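Local atomic coordinates of homoserine kinase (Cytophaga hutchinsonii, PDB entry 4P52), a protein that probably catalyses the ATP-dependent phosphorylation of L-homoserine to O-phospho-L-homoserine. Residues V56-S61 against V129-Q134; V202-K207 against S284-F289; A304-F309 against I314-Y319. One frame throughout, in Å; residues are numbered along the deposited sequence.

Contact 1: residues V56-S61 against V129-Q134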
loop_
_atom_site.group_PDB
_atom_site.type_symbol
_atom_site.label_atom_id
_atom_site.label_comp_id
_atom_site.label_asym_id
_atom_site.label_seq_id
_atom_site.Cartn_x
_atom_site.Cartn_y
_atom_site.Cartn_z
ATOM N N VAL A 56 23.606 20.111 -15.061
ATOM C CA VAL A 56 23.564 21.552 -14.844
ATOM C C VAL A 56 24.932 22.054 -14.424
ATOM O O VAL A 56 25.559 21.477 -13.541
ATOM C CB VAL A 56 22.514 21.933 -13.790
ATOM C CG1 VAL A 56 22.555 23.420 -13.466
ATOM C CG2 VAL A 56 21.132 21.590 -14.321
ATOM N N LEU A 57 25.399 23.112 -15.083
ATOM C CA LEU A 57 26.637 23.767 -14.701
ATOM C C LEU A 57 26.293 25.150 -14.157
ATOM O O LEU A 57 25.519 25.870 -14.785
ATOM C CB LEU A 57 27.576 23.862 -15.906
ATOM C CG LEU A 57 28.993 24.420 -15.641
ATOM C CD1 LEU A 57 30.052 23.831 -16.579
ATOM C CD2 LEU A 57 28.980 25.935 -15.739
ATOM N N LEU A 58 26.832 25.517 -12.996
ATOM C CA LEU A 58 26.605 26.840 -12.428
ATOM C C LEU A 58 27.932 27.526 -12.279
ATOM O O LEU A 58 28.872 26.875 -11.835
ATOM C CB LEU A 58 25.996 26.733 -11.038
ATOM C CG LEU A 58 24.681 25.977 -10.876
ATOM C CD1 LEU A 58 24.148 26.293 -9.497
ATOM C CD2 LEU A 58 23.652 26.364 -11.925
ATOM N N ARG A 59 28.026 28.811 -12.629
ATOM C CA ARG A 59 29.214 29.604 -12.292
ATOM C C ARG A 59 28.806 30.792 -11.456
ATOM O O ARG A 59 27.708 31.323 -11.616
ATOM C CB ARG A 59 29.960 30.144 -13.522
ATOM C CG ARG A 59 29.956 29.250 -14.733
ATOM C CD ARG A 59 30.648 29.894 -15.934
ATOM N NE ARG A 59 30.822 28.890 -17.000
ATOM C CZ ARG A 59 31.796 27.951 -17.037
ATOM N NH1 ARG A 59 32.740 27.848 -16.083
ATOM N NH2 ARG A 59 31.842 27.095 -18.054
ATOM N N LEU A 60 29.709 31.232 -10.590
ATOM C CA LEU A 60 29.501 32.440 -9.825
ATOM C C LEU A 60 29.702 33.655 -10.727
ATOM O O LEU A 60 30.606 33.665 -11.562
ATOM C CB LEU A 60 30.485 32.500 -8.659
ATOM C CG LEU A 60 30.329 31.356 -7.671
ATOM C CD1 LEU A 60 31.448 31.448 -6.643
ATOM C CD2 LEU A 60 28.946 31.364 -7.023
ATOM N N SER A 61 28.868 34.677 -10.555
ATOM C CA SER A 61 28.994 35.895 -11.333
ATOM C C SER A 61 28.996 37.126 -10.430
ATOM O O SER A 61 28.243 37.198 -9.444
ATOM C CB SER A 61 27.876 35.967 -12.375
ATOM O OG SER A 61 28.064 37.051 -13.270
ATOM N N VAL A 129 19.366 22.622 -7.949
ATOM C CA VAL A 129 19.256 22.889 -6.515
ATOM C C VAL A 129 20.406 22.228 -5.757
ATOM O O VAL A 129 21.051 22.843 -4.897
ATOM C CB VAL A 129 17.897 22.414 -5.965
ATOM C CG1 VAL A 129 17.850 22.595 -4.470
ATOM C CG2 VAL A 129 16.784 23.225 -6.595
ATOM N N TYR A 130 20.681 20.980 -6.124
ATOM C CA TYR A 130 21.819 20.278 -5.620
ATOM C C TYR A 130 23.062 21.075 -5.905
ATOM O O TYR A 130 23.879 21.264 -5.008
ATOM C CB TYR A 130 21.933 18.945 -6.309
ATOM C CG TYR A 130 22.833 17.997 -5.614
ATOM C CD1 TYR A 130 22.373 17.249 -4.523
ATOM C CD2 TYR A 130 24.157 17.825 -6.035
ATOM C CE1 TYR A 130 23.206 16.332 -3.866
ATOM C CE2 TYR A 130 25.003 16.928 -5.386
ATOM C CZ TYR A 130 24.516 16.187 -4.299
ATOM O OH TYR A 130 25.328 15.292 -3.655
ATOM N N ALA A 131 23.198 21.541 -7.149
ATOM C CA ALA A 131 24.375 22.299 -7.577
ATOM C C ALA A 131 24.607 23.527 -6.729
ATOM O O ALA A 131 25.711 23.695 -6.200
ATOM C CB ALA A 131 24.280 22.695 -9.038
ATOM N N ILE A 132 23.576 24.372 -6.590
ATOM C CA ILE A 132 23.725 25.661 -5.898
ATOM C C ILE A 132 24.093 25.435 -4.439
ATOM O O ILE A 132 24.934 26.159 -3.869
ATOM C CB ILE A 132 22.484 26.582 -6.051
ATOM C CG1 ILE A 132 22.779 28.000 -5.557
ATOM C CG2 ILE A 132 21.263 26.046 -5.321
ATOM C CD1 ILE A 132 23.837 28.724 -6.370
ATOM N N ASN A 133 23.511 24.392 -3.857
ATOM C CA ASN A 133 23.758 24.085 -2.465
ATOM C C ASN A 133 25.203 23.651 -2.213
ATOM O O ASN A 133 25.854 24.101 -1.271
ATOM C CB ASN A 133 22.768 23.026 -1.975
ATOM C CG ASN A 133 22.844 22.816 -0.475
ATOM O OD1 ASN A 133 22.715 23.771 0.314
ATOM N ND2 ASN A 133 23.030 21.559 -0.067
ATOM N N GLN A 134 25.727 22.792 -3.070
ATOM C CA GLN A 134 27.085 22.385 -2.876
ATOM C C GLN A 134 28.049 23.524 -3.190
ATOM O O GLN A 134 28.946 23.800 -2.411
ATOM C CB GLN A 134 27.425 21.121 -3.646
ATOM C CG GLN A 134 28.822 20.638 -3.262
ATOM C CD GLN A 134 29.054 19.165 -3.526
ATOM O OE1 GLN A 134 28.148 18.346 -3.332
ATOM N NE2 GLN A 134 30.273 18.812 -3.974
#
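Leu-58 on the strand meets Ala-131 and Ile-132 on the helix through the end of its side chain, and these three buried residues make up the contact. With CG anti to its own carbonyl carbon (chi1 -57°), the leucine leans off the strand toward the helix and leads with one methyl. Leu-58 CD1 lies 3.6 Å from Ala-131 CB, and Leu-58 CG follows at 3.8 Å from Ala-131 CB. CD1 also touches the helix backbone at Ile-132 N, 3.5 Å away, a purely van der Waals approach. It rests as well beside the isoleucine branch point, 3.8 Å from Ile-132 CB, and comes within 4.0 Å of Ile-132 CD1. One methyl is thus shared by two consecutive helix residues, and the CA atoms of Leu-58 and Ala-131 are 7.0 Å apart, consistent with the small side chain at Ala-131. The contact joins strand 52-61 to helix 120-135, whose first turn takes in the end of the glycine-rich GLGSS sequence, as in other GHMP kinases. Helix 86-98 flanks it, Ile-91 touching both Leu-58 and Ile-132. The sheet side continues through Ile-104 and Ile-106 of strand 103-110, while Val-29 of strand 26-36 packs against Ala-131.

Contact 2: residues V202-K207 against S284-F289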
loop_
_atom_site.group_PDB
_atom_site.type_symbol
_atom_site.label_atom_id
_atom_site.label_comp_id
_atom_site.label_asym_id
_atom_site.label_seq_id
_atom_site.Cartn_x
_atom_site.Cartn_y
_atom_site.Cartn_z
ATOM N N VAL A 202 8.863 9.034 -30.231
ATOM C CA VAL A 202 7.568 9.555 -30.616
ATOM C C VAL A 202 7.119 10.381 -29.416
ATOM O O VAL A 202 7.578 10.151 -28.299
ATOM C CB VAL A 202 6.584 8.396 -30.957
ATOM C CG1 VAL A 202 6.207 7.572 -29.732
ATOM C CG2 VAL A 202 5.336 8.948 -31.574
ATOM N N GLU A 203 6.290 11.383 -29.611
ATOM C CA GLU A 203 5.903 12.118 -28.435
ATOM C C GLU A 203 4.429 12.133 -28.149
ATOM O O GLU A 203 3.624 12.587 -28.927
ATOM C CB GLU A 203 6.556 13.496 -28.336
ATOM C CG GLU A 203 6.281 14.438 -29.480
ATOM C CD GLU A 203 6.971 15.777 -29.285
ATOM O OE1 GLU A 203 8.122 15.766 -28.794
ATOM O OE2 GLU A 203 6.368 16.831 -29.620
ATOM N N VAL A 204 4.110 11.566 -27.005
ATOM C CA VAL A 204 2.801 11.634 -26.403
ATOM C C VAL A 204 2.878 12.817 -25.440
ATOM O O VAL A 204 3.798 12.878 -24.582
ATOM C CB VAL A 204 2.534 10.324 -25.622
ATOM C CG1 VAL A 204 1.351 10.455 -24.665
ATOM C CG2 VAL A 204 2.370 9.154 -26.582
ATOM N N GLN A 205 1.928 13.745 -25.586
ATOM C CA GLN A 205 1.805 14.880 -24.672
ATOM C C GLN A 205 1.504 14.469 -23.207
ATOM O O GLN A 205 0.756 13.503 -22.961
ATOM C CB GLN A 205 0.742 15.849 -25.195
ATOM C CG GLN A 205 1.080 16.480 -26.534
ATOM C CD GLN A 205 2.485 17.074 -26.599
ATOM O OE1 GLN A 205 3.335 16.624 -27.378
ATOM N NE2 GLN A 205 2.737 18.089 -25.777
ATOM N N THR A 206 2.096 15.188 -22.243
ATOM C CA THR A 206 1.761 15.011 -20.810
ATOM C C THR A 206 0.315 15.460 -20.581
ATOM O O THR A 206 -0.441 14.809 -19.837
ATOM C CB THR A 206 2.730 15.773 -19.869
ATOM O OG1 THR A 206 4.063 15.303 -20.094
ATOM C CG2 THR A 206 2.377 15.538 -18.386
ATOM N N LYS A 207 -0.041 16.552 -21.267
ATOM C CA LYS A 207 -1.373 17.142 -21.286
ATOM C C LYS A 207 -2.487 16.111 -21.571
ATOM O O LYS A 207 -3.493 16.064 -20.852
ATOM C CB LYS A 207 -1.404 18.284 -22.318
ATOM C CG LYS A 207 -2.664 19.133 -22.296
ATOM C CD LYS A 207 -2.836 19.902 -23.602
ATOM C CE LYS A 207 -4.100 20.757 -23.588
ATOM N NZ LYS A 207 -5.356 19.949 -23.617
ATOM N N SER A 284 4.236 9.362 -17.109
ATOM C CA SER A 284 3.089 9.563 -17.968
ATOM C C SER A 284 3.370 9.093 -19.423
ATOM O O SER A 284 2.574 9.344 -20.343
ATOM C CB SER A 284 2.678 11.030 -17.909
ATOM O OG SER A 284 3.782 11.813 -18.307
ATOM N N GLY A 285 4.490 8.402 -19.629
ATOM C CA GLY A 285 4.796 7.840 -20.938
ATOM C C GLY A 285 5.381 8.861 -21.888
ATOM O O GLY A 285 5.551 10.025 -21.518
ATOM N N PRO A 286 5.692 8.436 -23.125
ATOM C CA PRO A 286 5.502 7.086 -23.713
ATOM C C PRO A 286 6.523 6.004 -23.295
ATOM O O PRO A 286 6.381 4.839 -23.727
ATOM C CB PRO A 286 5.629 7.335 -25.203
ATOM C CG PRO A 286 6.556 8.503 -25.290
ATOM C CD PRO A 286 6.256 9.384 -24.099
ATOM N N SER A 287 7.519 6.350 -22.471
ATOM C CA SER A 287 8.455 5.327 -21.967
ATOM C C SER A 287 7.794 4.237 -21.148
ATOM O O SER A 287 6.801 4.473 -20.438
ATOM C CB SER A 287 9.595 5.946 -21.168
ATOM O OG SER A 287 10.391 6.719 -22.050
ATOM N N ILE A 288 8.382 3.050 -21.242
ATOM C CA ILE A 288 7.873 1.843 -20.640
ATOM C C ILE A 288 9.012 1.206 -19.868
ATOM O O ILE A 288 10.162 1.233 -20.312
ATOM C CB ILE A 288 7.404 0.867 -21.737
ATOM C CG1 ILE A 288 6.308 1.544 -22.576
ATOM C CG2 ILE A 288 6.895 -0.445 -21.148
ATOM C CD1 ILE A 288 5.821 0.723 -23.741
ATOM N N PHE A 289 8.713 0.632 -18.708
ATOM C CA PHE A 289 9.770 -0.015 -17.931
ATOM C C PHE A 289 9.354 -1.431 -17.598
ATOM O O PHE A 289 8.145 -1.744 -17.507
ATOM C CB PHE A 289 10.088 0.752 -16.638
ATOM C CG PHE A 289 9.048 0.573 -15.584
ATOM C CD1 PHE A 289 7.834 1.253 -15.664
ATOM C CD2 PHE A 289 9.264 -0.304 -14.530
ATOM C CE1 PHE A 289 6.846 1.049 -14.701
ATOM C CE2 PHE A 289 8.279 -0.515 -13.563
ATOM C CZ PHE A 289 7.067 0.153 -13.652
HETATM O O HOH W 1 4.572 12.475 -21.662
#
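Val-204 turns CG1 anti to its backbone N (chi1 165°), which puts CG2 anti to the carbonyl carbon, where it meets the ring of Pro-286; the valine and the proline ring lie alongside, pointing opposite ways. CG2 of the valine stands 4.0 Å from Pro-286 CB, and Val-204 CB lies 4.1 Å from Pro-286 CD. The far corner of the ring, Pro-286 CG, meets the backbone instead, at 3.6 Å from Val-202 O. A cis peptide bond precedes this proline. At the other end, Thr-206 holds OG1 anti to its carbonyl carbon (chi1 -59°) and faces Ser-284, whose OG is 3.9 Å from Thr-206 OG1, too far for a direct bond. A water sits between the segments, 3.0 Å from Val-204 O and 2.6 Å from Gly-285 O, with a longer bond to Thr-206 OG1. The GSGPS sequence in this turn is consistent with the glycine-rich third motif of GHMP kinases. It leads into strand 288-292, and Ser-287 links it to the backbone of Ser-116. The chemistry is therefore divided: proline and valine meet as apolar surfaces, while one water joins two backbone carbonyls and the Thr-206 hydroxyl, in place of a direct bond between the segments.

Contact 3: residues A304-F309 against I314-Y319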
loop_
_atom_site.group_PDB
_atom_site.type_symbol
_atom_site.label_atom_id
_atom_site.label_comp_id
_atom_site.label_asym_id
_atom_site.label_seq_id
_atom_site.Cartn_x
_atom_site.Cartn_y
_atom_site.Cartn_z
ATOM N N ALA A 304 13.651 -7.502 -26.504
ATOM C CA ALA A 304 12.318 -7.867 -26.988
ATOM C C ALA A 304 11.378 -6.650 -27.110
ATOM O O ALA A 304 10.543 -6.579 -28.022
ATOM C CB ALA A 304 11.707 -8.964 -26.127
HETATM N N MSE A 305 11.530 -5.686 -26.209
HETATM C CA MSE A 305 10.780 -4.440 -26.298
HETATM C C MSE A 305 11.234 -3.645 -27.513
HETATM O O MSE A 305 10.395 -3.180 -28.287
HETATM C CB MSE A 305 10.850 -3.638 -25.009
HETATM C CG MSE A 305 10.205 -4.372 -23.836
HETATM SE SE MSE A 305 10.109 -3.177 -22.240
HETATM C CE MSE A 305 12.006 -2.911 -21.784
ATOM N N LYS A 306 12.548 -3.502 -27.707
ATOM C CA LYS A 306 13.089 -2.883 -28.925
ATOM C C LYS A 306 12.508 -3.515 -30.193
ATOM O O LYS A 306 12.143 -2.812 -31.141
ATOM C CB LYS A 306 14.618 -2.962 -28.958
ATOM C CG LYS A 306 15.252 -2.553 -30.292
ATOM C CD LYS A 306 16.776 -2.669 -30.304
ATOM C CE LYS A 306 17.448 -1.728 -29.299
ATOM N NZ LYS A 306 17.136 -0.262 -29.431
ATOM N N LYS A 307 12.399 -4.834 -30.199
ATOM C CA LYS A 307 11.904 -5.541 -31.366
ATOM C C LYS A 307 10.411 -5.234 -31.594
ATOM O O LYS A 307 9.953 -5.175 -32.741
ATOM C CB LYS A 307 12.177 -7.035 -31.193
ATOM C CG LYS A 307 11.946 -7.883 -32.413
ATOM C CD LYS A 307 11.428 -9.268 -32.040
ATOM C CE LYS A 307 11.621 -10.270 -33.184
ATOM N NZ LYS A 307 10.967 -11.587 -32.927
ATOM N N GLY A 308 9.657 -5.021 -30.507
ATOM C CA GLY A 308 8.265 -4.554 -30.593
ATOM C C GLY A 308 8.134 -3.195 -31.278
ATOM O O GLY A 308 7.323 -3.035 -32.172
ATOM N N PHE A 309 8.942 -2.218 -30.897
ATOM C CA PHE A 309 8.837 -0.907 -31.527
ATOM C C PHE A 309 9.402 -0.873 -32.937
ATOM O O PHE A 309 8.903 -0.124 -33.769
ATOM C CB PHE A 309 9.510 0.181 -30.692
ATOM C CG PHE A 309 8.701 0.647 -29.520
ATOM C CD1 PHE A 309 7.452 1.199 -29.693
ATOM C CD2 PHE A 309 9.212 0.571 -28.230
ATOM C CE1 PHE A 309 6.711 1.642 -28.600
ATOM C CE2 PHE A 309 8.480 1.038 -27.135
ATOM C CZ PHE A 309 7.224 1.575 -27.322
ATOM N N ILE A 314 9.154 2.397 -35.181
ATOM C CA ILE A 314 9.436 3.471 -34.245
ATOM C C ILE A 314 10.801 3.271 -33.579
ATOM O O ILE A 314 11.049 2.225 -32.984
ATOM C CB ILE A 314 8.301 3.605 -33.208
ATOM C CG1 ILE A 314 7.004 4.005 -33.925
ATOM C CG2 ILE A 314 8.690 4.611 -32.148
ATOM C CD1 ILE A 314 5.800 4.118 -33.041
ATOM N N GLY A 315 11.684 4.269 -33.717
ATOM C CA GLY A 315 13.002 4.263 -33.087
ATOM C C GLY A 315 12.910 4.250 -31.562
ATOM O O GLY A 315 11.917 4.704 -30.986
ATOM N N SER A 316 13.946 3.735 -30.908
ATOM C CA SER A 316 13.852 3.409 -29.496
ATOM C C SER A 316 15.260 3.431 -28.850
ATOM O O SER A 316 16.264 3.086 -29.490
ATOM C CB SER A 316 13.128 2.033 -29.309
ATOM O OG SER A 316 13.852 0.888 -29.808
ATOM N N ASP A 317 15.321 3.843 -27.588
ATOM C CA ASP A 317 16.540 3.725 -26.792
ATOM C C ASP A 317 16.226 2.893 -25.562
ATOM O O ASP A 317 15.189 3.085 -24.915
ATOM C CB ASP A 317 17.075 5.096 -26.362
ATOM C CG ASP A 317 17.383 5.990 -27.545
ATOM O OD1 ASP A 317 18.308 5.669 -28.339
ATOM O OD2 ASP A 317 16.678 7.017 -27.685
ATOM N N VAL A 318 17.145 1.997 -25.228
ATOM C CA VAL A 318 16.979 1.077 -24.114
ATOM C C VAL A 318 18.036 1.379 -23.068
ATOM O O VAL A 318 19.193 1.600 -23.412
ATOM C CB VAL A 318 17.099 -0.383 -24.613
ATOM C CG1 VAL A 318 17.045 -1.372 -23.466
ATOM C CG2 VAL A 318 15.968 -0.677 -25.606
ATOM N N TYR A 319 17.642 1.393 -21.802
ATOM C CA TYR A 319 18.588 1.554 -20.701
ATOM C C TYR A 319 18.347 0.456 -19.669
ATOM O O TYR A 319 17.190 0.098 -19.393
ATOM C CB TYR A 319 18.395 2.907 -20.018
ATOM C CG TYR A 319 18.412 4.064 -20.962
ATOM C CD1 TYR A 319 17.244 4.489 -21.581
ATOM C CD2 TYR A 319 19.620 4.744 -21.238
ATOM C CE1 TYR A 319 17.265 5.566 -22.449
ATOM C CE2 TYR A 319 19.665 5.815 -22.126
ATOM C CZ TYR A 319 18.490 6.214 -22.724
ATOM O OH TYR A 319 18.516 7.278 -23.576
HETATM O O HOH W 2 18.888 1.190 -27.715
#
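Lys-306 arches over Ser-316 and Val-318, while Phe-309, one helical turn further on, turns its ring obliquely to Ile-314 and Ser-316. With CG anti to the backbone N (chi1 170°), the lysine lays CG beside the serine hydroxyl, 3.7 Å from Ser-316 OG. Bends at chi3 and chi4 then bring the amine back to the strand, where Lys-306 NZ makes a weak hydrogen bond to Ser-316 OG at 3.5 Å. The Val-318 CG2 methyl lies against the end of the lysine chain, 4.1 Å from Lys-306 CE. A water accepts from both Lys-306 NZ, at 2.8 Å, and Val-318 N, tying the amine to the strand backbone. Helix 295-310 and strand 316-322 are the closing elements of the ferredoxin-like C-terminal domain; their short segments run antiparallel (171°), joined by a tight connection. Across that turn Ile-314 N donates to Phe-309 O at 2.9 Å; the bond is nearly straight at hydrogen, its donor lying 34° from the carbonyl plane. Beside it, Phe-309 CB touches Ile-314 O and Phe-309 CD1 approaches Ile-314 CB at 4.3 Å. Replacing Lys-306 with an alanine would probably leave the Ser-316 hydroxyl and the bridging water without their amine partner and uncover the Val-318 methyl. On the inner side, Phe-309 also packs on Pro-200 of strand 194-200 and Val-267 of helix 264-273.

In the fold
Contact 1 stands apart, its centre about 30 Å from that of contact 2 and about 35 Å from that of contact 3, in the N-terminal half of the fold. It is buried, wholly apolar, and joins a strand and a helix through segments 68 residues apart. Contacts 2 and 3 lie nearer the surface, on the same side of the chain's centre and about 14 Å apart between centres; both reach the four-stranded antiparallel sheet, and they touch where Ile-288 CD1 packs 3.9 Å from Phe-309 CZ. Each mixes apolar packing with a bridging water. Contact 2 brings a loop and the start of helix 206-211 onto a turn distant in sequence without a direct bond, whereas contact 3 closes a short helix-to-strand turn with a backbone bond and a weak side-chain bond.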